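Side-chain contacts in aldehyde dehydrogenase (Burkholderia cenocepacia, PDB 4O6R), which probably oxidises aldehydes to carboxylic acids with NAD(P)+ as cofactor, and is seen here with adenosine monophosphate bound: residues Gly17-Ala22 with Ser188-Val193; Leu52-Ala57 with Ala221-Val226; Ala82-Thr87 with Cys116-Gly121. All coordinates share one frame; numbering follows the deposited sequence.

The three contacts lie in the nucleotide-binding part of the aldehyde dehydrogenase fold, where helices and an N-terminal hairpin pack around the parallel strands. Contacts 1 and 2 are interleaved in the sequence and lie on one flank of the chain, their centres about 17 Å apart. Contact 3, about 18 Å from contact 1 and about 27 Å from contact 2 between centres, touches contact 1 directly: I192 CD1 packs on I83 CD1 at 3.8 Å. None reaches the AMP. The side chain of H223 in contact 2 is about 11 Å from the nucleotide and that of L190 in contact 1 about 13 Å.

Contact 1: Gly17-Ala22 with Ser188-Val193; sequences GRFVDA and STLRIV
A small antiparallel hairpin near the N-terminus, strands 13-15 and 18-20, is set against helix 187-199 through one aromatic residue, F19, whose ring meets L190 and V193. The ring arrives edge first: the carbonyl oxygen L190 O lies at the ring edge, near its plane, 3.5 Å from the outermost carbon, F19 CZ. The approach is consistent with a weak C-H to oxygen attraction; no hydrogen bond crosses the contact. Two aliphatic branches also touch this end of the ring. F19 CE1 stands 4.3 Å from L190 CD2, while V193 CG1 comes to 4.1 Å from F19 CZ in an oblique approach. With F19 CG anti to its carbonyl carbon (chi1 -80°), the long flat side chain carries its tip across to the helix although the backbones stay well separated, the CA atoms of F19 and L190 being 9.1 Å apart. Helix 187-199 follows strand 176-180 and precedes strand 206-208, making a beta-alpha-beta crossover between two parallel neighbours of the nucleotide-binding sheet. The branched side chains of L190 and V193 suit this place because they also touch I208, so they fill the layer between hairpin and sheet. F14, from the other strand of the hairpin, meets the F19 ring edge-to-face and also touches V193.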
loop_
_atom_site.group_PDB
_atom_site.type_symbol
_atom_site.label_atom_id
_atom_site.label_comp_id
_atom_site.label_asym_id
_atom_site.label_seq_id
_atom_site.Cartn_x
_atom_site.Cartn_y
_atom_site.Cartn_z
ATOM N N GLY A 17 4.919 -4.603 35.836
ATOM C CA GLY A 17 3.529 -4.593 36.288
ATOM C C GLY A 17 3.315 -4.033 37.674
ATOM O O GLY A 17 2.188 -4.004 38.134
ATOM N N ARG A 18 4.376 -3.534 38.308
ATOM C CA ARG A 18 4.314 -3.104 39.697
ATOM C C ARG A 18 5.005 -1.737 39.863
ATOM O O ARG A 18 6.014 -1.446 39.188
ATOM C CB ARG A 18 4.974 -4.179 40.611
ATOM N N PHE A 19 4.464 -0.902 40.766
ATOM C CA PHE A 19 5.144 0.318 41.153
ATOM C C PHE A 19 6.198 0.014 42.203
ATOM O O PHE A 19 5.881 -0.542 43.239
ATOM C CB PHE A 19 4.171 1.367 41.681
ATOM C CG PHE A 19 3.464 2.107 40.607
ATOM C CD1 PHE A 19 4.104 3.119 39.921
ATOM C CD2 PHE A 19 2.152 1.806 40.280
ATOM C CE1 PHE A 19 3.456 3.828 38.934
ATOM C CE2 PHE A 19 1.499 2.503 39.278
ATOM C CZ PHE A 19 2.154 3.516 38.610
ATOM N N VAL A 20 7.442 0.375 41.937
ATOM C CA VAL A 20 8.570 0.007 42.786
ATOM C C VAL A 20 9.531 1.171 42.996
ATOM O O VAL A 20 9.672 2.028 42.108
ATOM C CB VAL A 20 9.383 -1.178 42.194
ATOM C CG1 VAL A 20 8.570 -2.452 42.231
ATOM C CG2 VAL A 20 9.827 -0.899 40.764
ATOM N N ASP A 21 10.193 1.206 44.163
ATOM C CA ASP A 21 11.272 2.166 44.395
ATOM C C ASP A 21 12.480 1.813 43.506
ATOM O O ASP A 21 12.602 0.695 43.021
ATOM C CB ASP A 21 11.724 2.159 45.857
ATOM C CG ASP A 21 10.651 2.632 46.810
ATOM O OD1 ASP A 21 9.738 3.365 46.416
ATOM O OD2 ASP A 21 10.721 2.256 47.980
ATOM N N ALA A 22 13.357 2.784 43.295
ATOM C CA ALA A 22 14.636 2.543 42.610
ATOM C C ALA A 22 15.545 1.636 43.450
ATOM O O ALA A 22 15.521 1.677 44.670
ATOM C CB ALA A 22 15.324 3.857 42.326
ATOM N N SER A 188 2.286 12.572 34.882
ATOM C CA SER A 188 1.184 12.092 34.047
ATOM C C SER A 188 1.520 10.739 33.396
ATOM O O SER A 188 0.641 9.895 33.229
ATOM C CB SER A 188 0.785 13.181 33.038
ATOM O OG SER A 188 1.816 13.374 32.086
ATOM N N THR A 189 2.799 10.493 33.107
ATOM C CA THR A 189 3.244 9.241 32.542
ATOM C C THR A 189 3.038 8.066 33.497
ATOM O O THR A 189 2.644 6.973 33.099
ATOM C CB THR A 189 4.733 9.341 32.153
ATOM O OG1 THR A 189 4.884 10.389 31.204
ATOM C CG2 THR A 189 5.212 8.042 31.528
ATOM N N LEU A 190 3.308 8.312 34.769
ATOM C CA LEU A 190 3.061 7.326 35.800
ATOM C C LEU A 190 1.545 7.034 35.935
ATOM O O LEU A 190 1.155 5.907 36.188
ATOM C CB LEU A 190 3.683 7.801 37.117
ATOM C CG LEU A 190 5.203 7.945 37.081
ATOM C CD1 LEU A 190 5.726 8.317 38.454
ATOM C CD2 LEU A 190 5.856 6.637 36.665
ATOM N N ARG A 191 0.689 8.042 35.773
ATOM C CA ARG A 191 -0.755 7.798 35.754
ATOM C C ARG A 191 -1.197 7.014 34.516
ATOM O O ARG A 191 -2.040 6.130 34.613
ATOM C CB ARG A 191 -1.538 9.117 35.859
ATOM C CG ARG A 191 -3.063 8.994 35.905
ATOM C CD ARG A 191 -3.561 8.085 37.023
ATOM N NE ARG A 191 -5.035 8.011 37.037
ATOM C CZ ARG A 191 -5.762 6.928 37.293
ATOM N NH1 ARG A 191 -5.187 5.760 37.602
ATOM N NH2 ARG A 191 -7.093 7.013 37.252
ATOM N N ILE A 192 -0.611 7.328 33.354
ATOM C CA ILE A 192 -0.903 6.578 32.140
ATOM C C ILE A 192 -0.593 5.092 32.334
ATOM O O ILE A 192 -1.407 4.246 31.979
ATOM C CB ILE A 192 -0.133 7.145 30.931
ATOM C CG1 ILE A 192 -0.736 8.472 30.511
ATOM C CG2 ILE A 192 -0.103 6.178 29.743
ATOM C CD1 ILE A 192 -2.179 8.367 30.019
ATOM N N VAL A 193 0.577 4.755 32.869
ATOM C CA VAL A 193 0.920 3.340 32.967
ATOM C C VAL A 193 0.055 2.651 33.995
ATOM O O VAL A 193 -0.214 1.448 33.864
ATOM C CB VAL A 193 2.429 3.084 33.174
ATOM C CG1 VAL A 193 2.847 3.409 34.594
ATOM C CG2 VAL A 193 2.769 1.643 32.835
#

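Contact 2: Leu52-Ala57 with Ala221-Val226; sequences LAVDAA and AEHPGV
V54 turns CG1 anti to its backbone N (chi1 173°) and H223 turns its imidazole likewise (chi1 -158°), which brings V54 CG1 over the ring; the two side chains approach from opposite directions. The meeting joins helix 47-66 to the type I beta turn H223-V226, which links helix 213-222 to strand 228-232 of the Rossmann-like nucleotide-binding sheet. V54 CG1 lies over one face of the imidazole in a CH-pi contact, 3.8 Å from the ring centroid and 22° off its normal, shifted toward the rim where H223 CE1 is 3.5 Å away. The other methyl, V54 CG2, meets V226 CG2 at 3.8 Å, the valine side chains crossing at about a right angle. A beta-branched residue suits this position, since its two methyls spread over the imidazole and CG2 also reaches V226. V54 CG1 also comes to 4.2 Å from G225 C, where the lack of a side chain suits the tight space. Bonds at its edge help fix the rotation of the ring: G225 N donates to H223 ND1 in the ring plane at 3.0 Å, which makes ND1 an acceptor. On the other nitrogen, a water lies 2.8 Å from H223 NE2 and donates to D55 OD1 at 3.0 Å.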
loop_
_atom_site.group_PDB
_atom_site.type_symbol
_atom_site.label_atom_id
_atom_site.label_comp_id
_atom_site.label_asym_id
_atom_site.label_seq_id
_atom_site.Cartn_x
_atom_site.Cartn_y
_atom_site.Cartn_z
ATOM N N LEU A 52 16.483 -3.875 35.070
ATOM C CA LEU A 52 15.292 -4.573 35.520
ATOM C C LEU A 52 14.132 -4.366 34.546
ATOM O O LEU A 52 13.393 -5.295 34.265
ATOM C CB LEU A 52 14.890 -4.117 36.930
ATOM C CG LEU A 52 15.848 -4.539 38.041
ATOM C CD1 LEU A 52 15.447 -3.879 39.344
ATOM C CD2 LEU A 52 15.870 -6.048 38.226
ATOM N N ALA A 53 13.984 -3.146 34.036
ATOM C CA ALA A 53 12.916 -2.828 33.102
ATOM C C ALA A 53 13.080 -3.542 31.777
ATOM O O ALA A 53 12.114 -4.058 31.244
ATOM C CB ALA A 53 12.840 -1.323 32.896
ATOM N N VAL A 54 14.305 -3.553 31.242
ATOM C CA VAL A 54 14.566 -4.254 30.002
ATOM C C VAL A 54 14.393 -5.767 30.206
ATOM O O VAL A 54 13.806 -6.432 29.372
ATOM C CB VAL A 54 15.951 -3.917 29.418
ATOM C CG1 VAL A 54 16.268 -4.788 28.208
ATOM C CG2 VAL A 54 16.034 -2.441 29.034
ATOM N N ASP A 55 14.862 -6.303 31.318
ATOM C CA ASP A 55 14.595 -7.723 31.637
ATOM C C ASP A 55 13.093 -8.056 31.610
ATOM O O ASP A 55 12.665 -9.049 31.026
ATOM C CB ASP A 55 15.187 -8.087 33.005
ATOM C CG ASP A 55 16.710 -8.178 32.980
ATOM O OD1 ASP A 55 17.310 -8.004 31.899
ATOM O OD2 ASP A 55 17.298 -8.444 34.056
ATOM N N ALA A 56 12.295 -7.222 32.255
ATOM C CA ALA A 56 10.836 -7.430 32.286
ATOM C C ALA A 56 10.220 -7.384 30.886
ATOM O O ALA A 56 9.416 -8.238 30.525
ATOM C CB ALA A 56 10.184 -6.396 33.187
ATOM N N ALA A 57 10.608 -6.375 30.104
ATOM C CA ALA A 57 10.147 -6.257 28.734
ATOM C C ALA A 57 10.590 -7.432 27.866
ATOM O O ALA A 57 9.830 -7.868 27.000
ATOM C CB ALA A 57 10.598 -4.941 28.129
ATOM N N ALA A 221 19.867 3.790 26.153
ATOM C CA ALA A 221 20.437 3.923 24.800
ATOM C C ALA A 221 21.543 2.904 24.534
ATOM O O ALA A 221 21.680 2.443 23.404
ATOM C CB ALA A 221 20.946 5.338 24.570
ATOM N N GLU A 222 22.340 2.567 25.561
ATOM C CA GLU A 222 23.441 1.598 25.417
ATOM C C GLU A 222 23.025 0.153 25.565
ATOM O O GLU A 222 23.798 -0.731 25.266
ATOM C CB GLU A 222 24.528 1.851 26.457
ATOM C CG GLU A 222 25.264 3.146 26.240
ATOM C CD GLU A 222 26.200 3.540 27.377
ATOM O OE1 GLU A 222 26.244 2.856 28.426
ATOM O OE2 GLU A 222 26.845 4.597 27.223
ATOM N N HIS A 223 21.826 -0.115 26.069
ATOM C CA HIS A 223 21.498 -1.466 26.528
ATOM C C HIS A 223 21.535 -2.488 25.376
ATOM O O HIS A 223 20.919 -2.260 24.332
ATOM C CB HIS A 223 20.128 -1.489 27.205
ATOM C CG HIS A 223 19.947 -2.649 28.137
ATOM N ND1 HIS A 223 19.904 -3.952 27.697
ATOM C CD2 HIS A 223 19.843 -2.705 29.489
ATOM C CE1 HIS A 223 19.757 -4.763 28.733
ATOM N NE2 HIS A 223 19.721 -4.029 29.832
ATOM N N PRO A 224 22.269 -3.610 25.555
ATOM C CA PRO A 224 22.384 -4.613 24.483
ATOM C C PRO A 224 21.122 -5.407 24.192
ATOM O O PRO A 224 21.034 -6.027 23.149
ATOM C CB PRO A 224 23.491 -5.551 25.008
ATOM C CG PRO A 224 23.428 -5.405 26.481
ATOM C CD PRO A 224 23.141 -3.939 26.692
ATOM N N GLY A 225 20.177 -5.446 25.139
ATOM C CA GLY A 225 18.857 -6.052 24.983
ATOM C C GLY A 225 17.748 -5.225 24.323
ATOM O O GLY A 225 16.629 -5.707 24.127
ATOM N N VAL A 226 18.061 -3.982 23.979
ATOM C CA VAL A 226 17.126 -3.040 23.369
ATOM C C VAL A 226 17.409 -2.977 21.864
ATOM O O VAL A 226 18.535 -2.720 21.476
ATOM C CB VAL A 226 17.309 -1.644 23.989
ATOM C CG1 VAL A 226 16.513 -0.587 23.225
ATOM C CG2 VAL A 226 16.852 -1.698 25.439
HETATM O O HOH W 1 19.638 -6.079 31.716
#

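Contact 3: Ala82-Thr87 with Cys116-Gly121; sequences AIEANT and CFRYFG
E84 and R118 cross at about a right angle between helices 69-85 and 102-123, and their charged ends meet with carboxylate and guanidinium planes 43° apart. The arginine grips end-on with both terminal nitrogens, one to each oxygen. R118 NH1 reaches E84 OE2 at 3.0 Å in a nearly straight bond (166°), on the syn side but tilted out of the carboxylate plane, the oxygen itself lying in the guanidinium plane. R118 NH2 reaches E84 OE1 at 2.8 Å from above the carboxylate plane, in a less straight bond. A bend at chi3 (-62°) in the arginine turns its head toward the extended glutamate. Deeper in the helical packing, I83 and F117 also cross nearly at right angles: I83 CD1 touches F117 CD2 at 3.5 Å, obliquely to the ring. The slender end of isoleucine suits this spot, where M196 and I192 of helix 187-199 cover F117 and I83 respectively. R74 of the second subunit is the stronger partner of E84, bridging OE1 through its NH1, and D81 bridges R118 NH2. Two acids and two arginines form a network across the subunit boundary, whose carboxylates probably let the like-charged R118 and R74 of the second subunit lie close.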
loop_
_atom_site.group_PDB
_atom_site.type_symbol
_atom_site.label_atom_id
_atom_site.label_comp_id
_atom_site.label_asym_id
_atom_site.label_seq_id
_atom_site.Cartn_x
_atom_site.Cartn_y
_atom_site.Cartn_z
ATOM N N ALA A 82 -10.275 5.032 28.780
ATOM C CA ALA A 82 -9.951 5.291 30.205
ATOM C C ALA A 82 -9.349 6.700 30.398
ATOM O O ALA A 82 -9.629 7.409 31.378
ATOM C CB ALA A 82 -8.995 4.231 30.721
ATOM N N ILE A 83 -8.507 7.101 29.460
ATOM C CA ILE A 83 -7.953 8.452 29.478
ATOM C C ILE A 83 -9.079 9.473 29.427
ATOM O O ILE A 83 -9.158 10.383 30.284
ATOM C CB ILE A 83 -6.958 8.663 28.319
ATOM C CG1 ILE A 83 -5.696 7.835 28.575
ATOM C CG2 ILE A 83 -6.625 10.144 28.132
ATOM C CD1 ILE A 83 -4.812 7.645 27.332
ATOM N N GLU A 84 -9.989 9.302 28.474
ATOM C CA GLU A 84 -11.127 10.206 28.371
ATOM C C GLU A 84 -11.989 10.209 29.633
ATOM O O GLU A 84 -12.419 11.278 30.071
ATOM C CB GLU A 84 -11.960 9.918 27.128
ATOM C CG GLU A 84 -11.218 10.382 25.877
ATOM C CD GLU A 84 -11.846 9.948 24.550
ATOM O OE1 GLU A 84 -12.788 9.126 24.546
ATOM O OE2 GLU A 84 -11.342 10.398 23.498
ATOM N N ALA A 85 -12.223 9.036 30.219
ATOM C CA ALA A 85 -12.966 8.939 31.495
ATOM C C ALA A 85 -12.268 9.660 32.641
ATOM O O ALA A 85 -12.903 9.998 33.635
ATOM C CB ALA A 85 -13.211 7.486 31.870
ATOM N N ASN A 86 -10.969 9.863 32.520
ATOM C CA ASN A 86 -10.162 10.539 33.524
ATOM C C ASN A 86 -9.664 11.905 33.077
ATOM O O ASN A 86 -8.660 12.393 33.597
ATOM C CB ASN A 86 -8.973 9.649 33.894
ATOM C CG ASN A 86 -9.382 8.468 34.747
ATOM O OD1 ASN A 86 -9.584 8.622 35.952
ATOM N ND2 ASN A 86 -9.568 7.305 34.136
ATOM N N THR A 87 -10.380 12.538 32.148
ATOM C CA THR A 87 -9.925 13.786 31.523
ATOM C C THR A 87 -9.550 14.828 32.552
ATOM O O THR A 87 -8.419 15.325 32.543
ATOM C CB THR A 87 -10.972 14.357 30.552
ATOM O OG1 THR A 87 -11.093 13.495 29.432
ATOM C CG2 THR A 87 -10.591 15.757 30.037
ATOM N N CYS A 116 -4.635 9.644 19.846
ATOM C CA CYS A 116 -3.489 8.918 19.311
ATOM C C CYS A 116 -3.492 7.456 19.749
ATOM O O CYS A 116 -3.275 6.586 18.930
ATOM C CB CYS A 116 -2.183 9.605 19.703
ATOM S SG CYS A 116 -0.712 8.894 18.903
ATOM N N PHE A 117 -3.767 7.175 21.035
ATOM C CA PHE A 117 -3.888 5.795 21.455
ATOM C C PHE A 117 -5.052 5.133 20.692
ATOM O O PHE A 117 -4.927 3.986 20.302
ATOM C CB PHE A 117 -4.090 5.667 22.962
ATOM C CG PHE A 117 -2.802 5.721 23.760
ATOM C CD1 PHE A 117 -1.802 4.780 23.568
ATOM C CD2 PHE A 117 -2.616 6.693 24.736
ATOM C CE1 PHE A 117 -0.640 4.823 24.324
ATOM C CE2 PHE A 117 -1.448 6.727 25.493
ATOM C CZ PHE A 117 -0.462 5.781 25.284
ATOM N N ARG A 118 -6.161 5.847 20.486
ATOM C CA ARG A 118 -7.296 5.242 19.795
ATOM C C ARG A 118 -6.922 4.922 18.346
ATOM O O ARG A 118 -7.203 3.829 17.881
ATOM C CB ARG A 118 -8.541 6.105 19.863
ATOM C CG ARG A 118 -9.719 5.513 19.115
ATOM C CD ARG A 118 -10.998 6.263 19.419
ATOM N NE ARG A 118 -11.341 6.193 20.839
ATOM C CZ ARG A 118 -11.362 7.223 21.683
ATOM N NH1 ARG A 118 -11.059 8.449 21.281
ATOM N NH2 ARG A 118 -11.734 7.015 22.958
ATOM N N TYR A 119 -6.248 5.858 17.666
ATOM C CA TYR A 119 -5.782 5.611 16.290
ATOM C C TYR A 119 -4.966 4.315 16.235
ATOM O O TYR A 119 -5.225 3.445 15.413
ATOM C CB TYR A 119 -4.959 6.789 15.770
ATOM C CG TYR A 119 -4.446 6.597 14.370
ATOM C CD1 TYR A 119 -5.199 6.999 13.278
ATOM C CD2 TYR A 119 -3.208 6.015 14.132
ATOM C CE1 TYR A 119 -4.736 6.862 11.987
ATOM C CE2 TYR A 119 -2.722 5.882 12.822
ATOM C CZ TYR A 119 -3.501 6.291 11.757
ATOM O OH TYR A 119 -3.046 6.154 10.448
ATOM N N PHE A 120 -3.965 4.207 17.109
ATOM C CA PHE A 120 -3.104 3.040 17.130
ATOM C C PHE A 120 -3.762 1.755 17.575
ATOM O O PHE A 120 -3.406 0.686 17.087
ATOM C CB PHE A 120 -1.754 3.318 17.825
ATOM C CG PHE A 120 -0.870 4.120 16.958
ATOM C CD1 PHE A 120 -0.294 3.534 15.871
ATOM C CD2 PHE A 120 -0.817 5.499 17.080
ATOM C CE1 PHE A 120 0.415 4.267 14.964
ATOM C CE2 PHE A 120 -0.066 6.240 16.189
ATOM C CZ PHE A 120 0.554 5.622 15.129
ATOM N N GLY A 121 -4.754 1.847 18.452
ATOM C CA GLY A 121 -5.539 0.683 18.788
ATOM C C GLY A 121 -6.258 0.134 17.568
ATOM O O GLY A 121 -6.335 -1.067 17.394
#